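Local coordinates for hypothetical protein, similar to alpha-acetolactate decarboxylase (Staphylococcus aureus subsp. aureus, PDB 1XV2) that probably decarboxylates alpha-acetolactate to acetoin, as a zinc-containing relative of the alpha-acetolactate decarboxylases, at residues 38-43 and 75-80; 118-123 and 153-158; 125-130 and 187-192. All blocks are in the same frame, centred on the assembly; numbering follows the deposited sequence.

Contact 1 of 3, residues 38-43 and 75-80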
# COMPACT_ATOMS: atom_id res chain seq x y z
N GLY A 38 8.97 -9.23 13.25
CA GLY A 38 7.71 -9.17 12.54
C GLY A 38 6.72 -10.26 12.90
O GLY A 38 6.89 -10.99 13.88
N ILE A 39 5.69 -10.38 12.08
CA ILE A 39 4.63 -11.35 12.30
C ILE A 39 4.21 -11.97 10.98
O ILE A 39 4.44 -11.39 9.91
CB ILE A 39 3.40 -10.67 12.92
CG1 ILE A 39 2.87 -9.61 11.95
CG2 ILE A 39 3.77 -10.02 14.24
CD1 ILE A 39 1.73 -8.78 12.49
N ALA A 40 3.57 -13.13 11.05
CA ALA A 40 3.10 -13.82 9.86
C ALA A 40 2.33 -15.07 10.24
O ALA A 40 1.92 -15.24 11.39
CB ALA A 40 4.29 -14.19 8.96
N THR A 41 2.13 -15.95 9.26
CA THR A 41 1.46 -17.21 9.47
C THR A 41 1.96 -18.14 8.37
O THR A 41 2.67 -17.69 7.46
CB THR A 41 -0.07 -17.06 9.40
OG1 THR A 41 -0.68 -18.35 9.57
CG2 THR A 41 -0.50 -16.44 8.08
N LEU A 42 1.62 -19.42 8.45
CA LEU A 42 2.08 -20.37 7.45
C LEU A 42 1.00 -20.72 6.43
O LEU A 42 -0.12 -20.24 6.51
CB LEU A 42 2.57 -21.65 8.13
CG LEU A 42 3.69 -21.48 9.16
CD1 LEU A 42 4.08 -22.83 9.70
CD2 LEU A 42 4.88 -20.78 8.52
N THR A 43 1.36 -21.56 5.46
CA THR A 43 0.43 -21.97 4.43
C THR A 43 -0.88 -22.41 5.08
O THR A 43 -0.86 -23.08 6.12
CB THR A 43 1.02 -23.13 3.59
OG1 THR A 43 2.25 -22.69 2.99
CG2 THR A 43 0.05 -23.55 2.50
N PRO A 75 1.73 -17.10 3.41
CA PRO A 75 0.81 -16.43 2.50
C PRO A 75 0.73 -14.93 2.78
O PRO A 75 0.30 -14.15 1.92
CB PRO A 75 -0.50 -17.13 2.77
CG PRO A 75 -0.44 -17.31 4.25
CD PRO A 75 0.99 -17.77 4.50
N TYR A 76 1.13 -14.54 3.99
CA TYR A 76 1.11 -13.14 4.42
C TYR A 76 2.10 -12.91 5.56
O TYR A 76 2.08 -13.60 6.57
CB TYR A 76 -0.30 -12.75 4.89
CG TYR A 76 -0.39 -11.33 5.40
CD1 TYR A 76 0.16 -10.27 4.68
CD2 TYR A 76 -1.04 -11.04 6.60
CE1 TYR A 76 0.06 -8.96 5.13
CE2 TYR A 76 -1.14 -9.72 7.07
CZ TYR A 76 -0.59 -8.69 6.33
OH TYR A 76 -0.68 -7.39 6.78
N ALA A 77 2.96 -11.91 5.39
CA ALA A 77 3.97 -11.61 6.40
C ALA A 77 4.39 -10.14 6.39
O ALA A 77 4.38 -9.49 5.34
CB ALA A 77 5.20 -12.48 6.17
N SER A 78 4.75 -9.63 7.56
CA SER A 78 5.21 -8.26 7.72
C SER A 78 6.50 -8.34 8.52
O SER A 78 6.54 -9.00 9.56
CB SER A 78 4.18 -7.42 8.49
OG SER A 78 2.94 -7.39 7.81
N ILE A 79 7.56 -7.70 8.03
CA ILE A 79 8.84 -7.76 8.73
C ILE A 79 9.68 -6.50 8.56
O ILE A 79 9.46 -5.72 7.64
CB ILE A 79 9.66 -8.98 8.24
CG1 ILE A 79 10.68 -9.39 9.30
CG2 ILE A 79 10.36 -8.64 6.93
CD1 ILE A 79 11.38 -10.71 9.00
N THR A 80 10.64 -6.30 9.45
CA THR A 80 11.50 -5.13 9.38
C THR A 80 12.82 -5.33 10.10
O THR A 80 12.94 -6.21 10.96
CB THR A 80 10.80 -3.90 10.01
OG1 THR A 80 11.60 -2.73 9.78
CG2 THR A 80 10.63 -4.10 11.51

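Contact 2 of 3, residues 118-123 and 153-158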
# COMPACT_ATOMS: atom_id res chain seq x y z
N TYR A 118 8.79 -5.57 25.65
CA TYR A 118 9.42 -6.69 26.35
C TYR A 118 9.46 -6.52 27.87
O TYR A 118 9.79 -5.44 28.37
CB TYR A 118 10.84 -6.91 25.85
CG TYR A 118 11.54 -8.01 26.60
CD1 TYR A 118 11.24 -9.35 26.36
CD2 TYR A 118 12.43 -7.71 27.64
CE1 TYR A 118 11.79 -10.36 27.14
CE2 TYR A 118 12.99 -8.71 28.42
CZ TYR A 118 12.66 -10.04 28.17
OH TYR A 118 13.18 -11.04 28.97
N GLY A 119 9.16 -7.59 28.58
CA GLY A 119 9.18 -7.56 30.03
C GLY A 119 8.19 -8.55 30.62
O GLY A 119 7.97 -9.62 30.05
N THR A 120 7.60 -8.20 31.76
CA THR A 120 6.63 -9.07 32.41
C THR A 120 5.20 -8.60 32.14
O THR A 120 4.93 -7.40 32.12
CB THR A 120 6.87 -9.13 33.93
OG1 THR A 120 6.85 -7.80 34.46
CG2 THR A 120 8.22 -9.77 34.24
N PHE A 121 4.30 -9.55 31.94
CA PHE A 121 2.91 -9.22 31.67
C PHE A 121 2.02 -9.86 32.71
O PHE A 121 2.07 -11.07 32.93
CB PHE A 121 2.51 -9.73 30.29
CG PHE A 121 3.24 -9.05 29.17
CD1 PHE A 121 2.74 -7.88 28.60
CD2 PHE A 121 4.45 -9.56 28.71
CE1 PHE A 121 3.44 -7.23 27.59
CE2 PHE A 121 5.16 -8.90 27.70
CZ PHE A 121 4.65 -7.74 27.14
N LYS A 122 1.20 -9.04 33.37
CA LYS A 122 0.29 -9.53 34.39
C LYS A 122 -0.72 -10.47 33.74
O LYS A 122 -1.11 -11.48 34.31
CB LYS A 122 -0.46 -8.37 35.05
CG LYS A 122 0.45 -7.29 35.60
CD LYS A 122 -0.34 -6.27 36.41
CE LYS A 122 -0.91 -6.90 37.67
NZ LYS A 122 -1.55 -5.89 38.56
N HIS A 123 -1.13 -10.11 32.53
CA HIS A 123 -2.10 -10.90 31.79
C HIS A 123 -1.75 -10.94 30.30
O HIS A 123 -1.33 -9.94 29.73
CB HIS A 123 -3.50 -10.31 31.99
CG HIS A 123 -4.58 -11.01 31.21
ND1 HIS A 123 -4.84 -12.36 31.35
CD2 HIS A 123 -5.47 -10.55 30.31
CE1 HIS A 123 -5.85 -12.69 30.57
NE2 HIS A 123 -6.25 -11.61 29.92
N ASP A 153 1.34 -13.25 34.66
CA ASP A 153 2.69 -13.01 35.15
C ASP A 153 3.70 -13.79 34.33
O ASP A 153 4.46 -14.61 34.86
CB ASP A 153 2.78 -13.42 36.62
CG ASP A 153 1.71 -12.74 37.47
OD1 ASP A 153 1.70 -11.49 37.53
OD2 ASP A 153 0.88 -13.46 38.06
N ILE A 154 3.70 -13.54 33.03
CA ILE A 154 4.59 -14.23 32.11
C ILE A 154 5.58 -13.23 31.53
O ILE A 154 5.25 -12.06 31.30
CB ILE A 154 3.77 -14.88 30.97
CG1 ILE A 154 4.67 -15.77 30.10
CG2 ILE A 154 3.12 -13.80 30.12
CD1 ILE A 154 3.89 -16.59 29.09
N ARG A 155 6.80 -13.69 31.29
CA ARG A 155 7.84 -12.84 30.73
C ARG A 155 8.04 -13.20 29.26
O ARG A 155 8.20 -14.37 28.90
CB ARG A 155 9.14 -13.01 31.52
CG ARG A 155 10.23 -12.03 31.15
CD ARG A 155 11.42 -12.19 32.08
NE ARG A 155 12.61 -11.49 31.59
CZ ARG A 155 13.82 -11.61 32.12
NH1 ARG A 155 14.01 -12.39 33.18
NH2 ARG A 155 14.84 -10.95 31.60
N GLY A 156 8.01 -12.19 28.40
CA GLY A 156 8.19 -12.42 26.98
C GLY A 156 8.23 -11.12 26.20
O GLY A 156 8.49 -10.05 26.76
N ALA A 157 7.98 -11.20 24.90
CA ALA A 157 8.02 -10.02 24.06
C ALA A 157 6.87 -9.98 23.07
O ALA A 157 6.47 -11.00 22.50
CB ALA A 157 9.34 -9.96 23.30
N ILE A 158 6.33 -8.78 22.88
CA ILE A 158 5.26 -8.56 21.93
C ILE A 158 5.90 -7.79 20.79
O ILE A 158 6.65 -6.85 21.02
CB ILE A 158 4.14 -7.65 22.50
CG1 ILE A 158 3.34 -8.39 23.58
CG2 ILE A 158 3.23 -7.19 21.36
CD1 ILE A 158 2.23 -7.54 24.18

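Contact 3 of 3, residues 125-130 and 187-192. With ZN (zinc ion), chain E.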
# COMPACT_ATOMS: atom_id res chain seq x y z
N HIS A 125 -3.33 -12.70 26.58
CA HIS A 125 -4.41 -13.44 25.92
C HIS A 125 -4.13 -13.50 24.42
O HIS A 125 -4.11 -12.47 23.75
CB HIS A 125 -5.74 -12.73 26.20
CG HIS A 125 -6.93 -13.39 25.57
ND1 HIS A 125 -8.21 -12.92 25.74
CD2 HIS A 125 -7.04 -14.48 24.78
CE1 HIS A 125 -9.06 -13.69 25.08
NE2 HIS A 125 -8.37 -14.64 24.49
N VAL A 126 -3.93 -14.70 23.89
CA VAL A 126 -3.65 -14.87 22.47
C VAL A 126 -4.51 -15.94 21.83
O VAL A 126 -5.18 -16.72 22.51
CB VAL A 126 -2.18 -15.29 22.21
CG1 VAL A 126 -1.21 -14.31 22.86
CG2 VAL A 126 -1.94 -16.70 22.75
N ARG A 127 -4.48 -15.98 20.50
CA ARG A 127 -5.19 -17.00 19.75
C ARG A 127 -4.16 -17.62 18.83
O ARG A 127 -3.13 -17.01 18.53
CB ARG A 127 -6.35 -16.40 18.94
CG ARG A 127 -5.98 -15.42 17.83
CD ARG A 127 -5.59 -16.11 16.52
NE ARG A 127 -5.19 -15.13 15.50
CZ ARG A 127 -6.02 -14.33 14.85
NH1 ARG A 127 -7.33 -14.38 15.09
NH2 ARG A 127 -5.55 -13.45 13.97
N MSE A 128 -4.41 -18.86 18.41
CA MSE A 128 -3.53 -19.55 17.49
C MSE A 128 -4.42 -19.94 16.32
O MSE A 128 -5.20 -20.89 16.41
CB MSE A 128 -2.93 -20.80 18.15
CG MSE A 128 -2.10 -20.53 19.40
SE MSE A 128 -3.16 -20.52 21.03
CE MSE A 128 -3.12 -22.42 21.43
N MSE A 129 -4.32 -19.18 15.24
CA MSE A 129 -5.15 -19.43 14.07
C MSE A 129 -5.07 -20.88 13.63
O MSE A 129 -3.99 -21.39 13.32
CB MSE A 129 -4.73 -18.51 12.92
CG MSE A 129 -5.75 -18.43 11.79
SE MSE A 129 -7.38 -17.54 12.32
CE MSE A 129 -6.86 -15.71 11.93
N PRO A 130 -6.22 -21.58 13.61
CA PRO A 130 -6.24 -22.99 13.19
C PRO A 130 -6.01 -23.09 11.68
O PRO A 130 -6.58 -22.32 10.90
CB PRO A 130 -7.63 -23.45 13.62
CG PRO A 130 -8.45 -22.22 13.46
CD PRO A 130 -7.56 -21.14 14.04
N GLY A 187 2.78 -18.69 22.82
CA GLY A 187 2.70 -17.48 22.02
C GLY A 187 1.53 -17.48 21.07
O GLY A 187 0.75 -18.42 21.03
N GLY A 188 1.41 -16.40 20.29
CA GLY A 188 0.33 -16.30 19.33
C GLY A 188 -0.02 -14.86 18.97
O GLY A 188 0.76 -13.94 19.20
N HIS A 189 -1.20 -14.69 18.38
CA HIS A 189 -1.71 -13.39 17.97
C HIS A 189 -2.37 -12.79 19.21
O HIS A 189 -3.32 -13.36 19.74
CB HIS A 189 -2.74 -13.58 16.86
CG HIS A 189 -3.42 -12.31 16.43
ND1 HIS A 189 -2.92 -11.49 15.44
CD2 HIS A 189 -4.58 -11.74 16.84
CE1 HIS A 189 -3.75 -10.48 15.25
NE2 HIS A 189 -4.76 -10.61 16.09
N VAL A 190 -1.86 -11.64 19.68
CA VAL A 190 -2.39 -11.00 20.88
C VAL A 190 -3.79 -10.41 20.71
O VAL A 190 -4.04 -9.61 19.81
CB VAL A 190 -1.44 -9.88 21.37
CG1 VAL A 190 -2.04 -9.17 22.59
CG2 VAL A 190 -0.08 -10.47 21.72
N LEU A 191 -4.69 -10.80 21.61
CA LEU A 191 -6.07 -10.32 21.60
C LEU A 191 -6.24 -9.32 22.74
O LEU A 191 -7.05 -8.40 22.67
CB LEU A 191 -7.06 -11.47 21.81
CG LEU A 191 -7.15 -12.53 20.71
CD1 LEU A 191 -8.18 -13.59 21.11
CD2 LEU A 191 -7.54 -11.87 19.39
N ASP A 192 -5.47 -9.52 23.81
CA ASP A 192 -5.53 -8.65 24.97
C ASP A 192 -4.34 -8.92 25.87
O ASP A 192 -3.74 -10.00 25.82
CB ASP A 192 -6.85 -8.89 25.72
CG ASP A 192 -7.06 -7.94 26.88
OD1 ASP A 192 -6.57 -6.79 26.84
OD2 ASP A 192 -7.74 -8.34 27.85
ZN ZN E . -1.82 -12.05 13.49
O HOH W 1 -8.70 -11.16 27.89
O HOH W 2 -2.80 -14.24 13.08
O HOH W 3 -3.62 -12.19 11.76
O HOH W 4 -1.49 -13.14 11.29

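Contact 1 of 3, residues 38-43 and 75-80
With its hydroxyl swung opposite the backbone N (chi1 178°), Thr41 sends its methyl into the position between N and the carbonyl carbon, where CG2 meets CG of Pro75 at 3.9 Å, the two side chains crossing at about a right angle. Threonine suits both tasks: CG2 packs on the proline ring while OG1 hydrogen-bonds to Gly47 O. Ile39 holds CG1 at chi1 62°, on the face it shares with Ser78; CG1 lies 4.3 Å from Ser78 CB, and the branched side chain reaches across to His176 and His178, within about 5 Å of the bound zinc. Ser78 is small enough to fit beside it, and its OG bonds to Gln10.

The backbones of strands 38-42 and 77-80 run antiparallel. Ile39 and Ser78 form a hydrogen-bonded pair: Ile39 N donates to Ser78 O at 3.0 Å, and Ser78 N returns a straighter bond to Ile39 O, also 3.0 Å. Beside it Gly38, with no side chain, brings its CA to 3.2 Å from Ser78 O in a CA-H...O contact. On the other face the methyls of Ala40 and Ala77 are pressed to 3.4 Å between CB atoms, a tight fit suited to small residues; Ala40 also touches Val49 and Phe51.

Proline, lacking an N-H, cannot continue the pairing; its CD instead lies 3.4 Å from Thr41 O, a buried carbonyl with no hydrogen-bond partner in the model. The chemistry is thus that of a sheet interior bordering a metal site: two backbone bonds set the register, and Ile39 packs against two of the zinc histidines.

Contact 2 of 3, residues 118-123 and 153-158
The Tyr118 ring takes Ala157 CB at its edge, 3.7 Å from CD1, and its hydroxyl in turn sits at the edge of the Arg155 guanidinium. Ring and guanidinium planes are 54° apart, and Arg155 NE donates to Tyr118 OH at 2.7 Å with the oxygen lying 30° out of the guanidinium plane; NH2 adds a weak bond. Arg155 gets there as an extended chain, CG opposite the backbone N (chi1 -172°), whose CG passes 3.5 Å from Gly119 O. Tyr118 OH also hydrogen-bonds to Asp182.

At the edge of the Phe121 ring, in its plane, lies Gly156 O, though the position of this oxygen is less sure, while Ile158 comes in obliquely, its CD1 3.6 Å from CE1. Phe179 meets the same ring almost perpendicularly; phenylalanine suits the place because its ring can take Ile158 and Phe179 together, with nothing polar to satisfy. Ile154 CG2 packs more loosely on Phe121 CB, at 4.1 Å.

The paired strands are antiparallel. Phe121 N bonds to Ile154 O at 2.8 Å, and Gly156 N to Gly119 O at 3.1 Å. Gly119 occupies backbone angles that only glycine takes easily, where the chain turns a corner. At the far end Asp153 and Ile154 both face Phe121 in a G1 beta bulge: Ile154 N donates to Phe121 O, while Asp153 N reaches Lys122 O at 3.0 Å from above the carbonyl plane.

Two kinds of chemistry therefore flank one backbone: apolar packing toward strand 174-181, and on the outer side a phenol bridging arginine and aspartate, whose opposite charges probably polarise its hydroxyl.

Contact 3 of 3, residues 125-130 and 187-192
The side chain of Arg127 crosses that of His189 obliquely and ends stacked on its ring. Its CB rests against Leu191 CD1 at 4.0 Å. CG takes the position between backbone N and carbonyl carbon (chi1 64°), and a bend at chi2 carries the chain over His189, CG and CD both packing on the CB of that histidine. NE comes to 3.2 Å from His189 CB and makes a salt bridge to Glu48. Beyond it the guanidinium lies flat on the imidazole, centres 3.9 Å apart and planes at 25°, with NH2 above the middle of the ring. NH1 is held by Gln146 and by Ala236 O, and NH2 donates to water 2 at 3.0 Å. On the guanidinium's other face sits CE of Met129, a selenomethionine.

The imidazole beneath is a ligand: His189 ND1 binds zinc at 2.3 Å, and His176, His178 and three waters, water 2 among them, complete six ligands. NE2 of His189 is held by the C-terminal carboxylate of Glu237, which helps fix the ring's rotation. Arginine suits this place because its flat, multiply anchored end can cover the histidine and reach a metal-bound water at once.

The strands belong to the curled antiparallel sheet that carries the metal site, and they are tied by Arg127 N to His189 O and the reciprocal bond. Gly188, next to them, adopts backbone angles suited to glycine alone. A classic beta bulge follows: Leu191 N and Asp192 N both donate to His125 O, at 2.8 and 3.2 Å. Leu191 CB stands over the face of the His125 ring in a CH-pi contact, 4.2 Å from its centroid. His125 NE2 bonds to Glu148, while ND1 reaches Asp192 OD2 through water 1.

How the contacts relate
Contacts 1 and 3 are buried and approach the zinc from two different sheets, their centres about 14 Å apart. Contact 1 supplies hydrocarbon beside the metal histidines, whereas contact 3 supplies a ligand and the polar network round it. Contact 2, whose centre lies about 17 Å from that of the chain, is partly exposed, and its ionic and phenolic groups lie on the more exposed side. It shares strand 120-127 with contact 3, and the two touch where His123 CD2 lies 4.0 Å from Asp192 OD2. Both contain beta bulges, consistent with the curl of this sheet, while contact 1 pairs its strands in a separate mixed sheet.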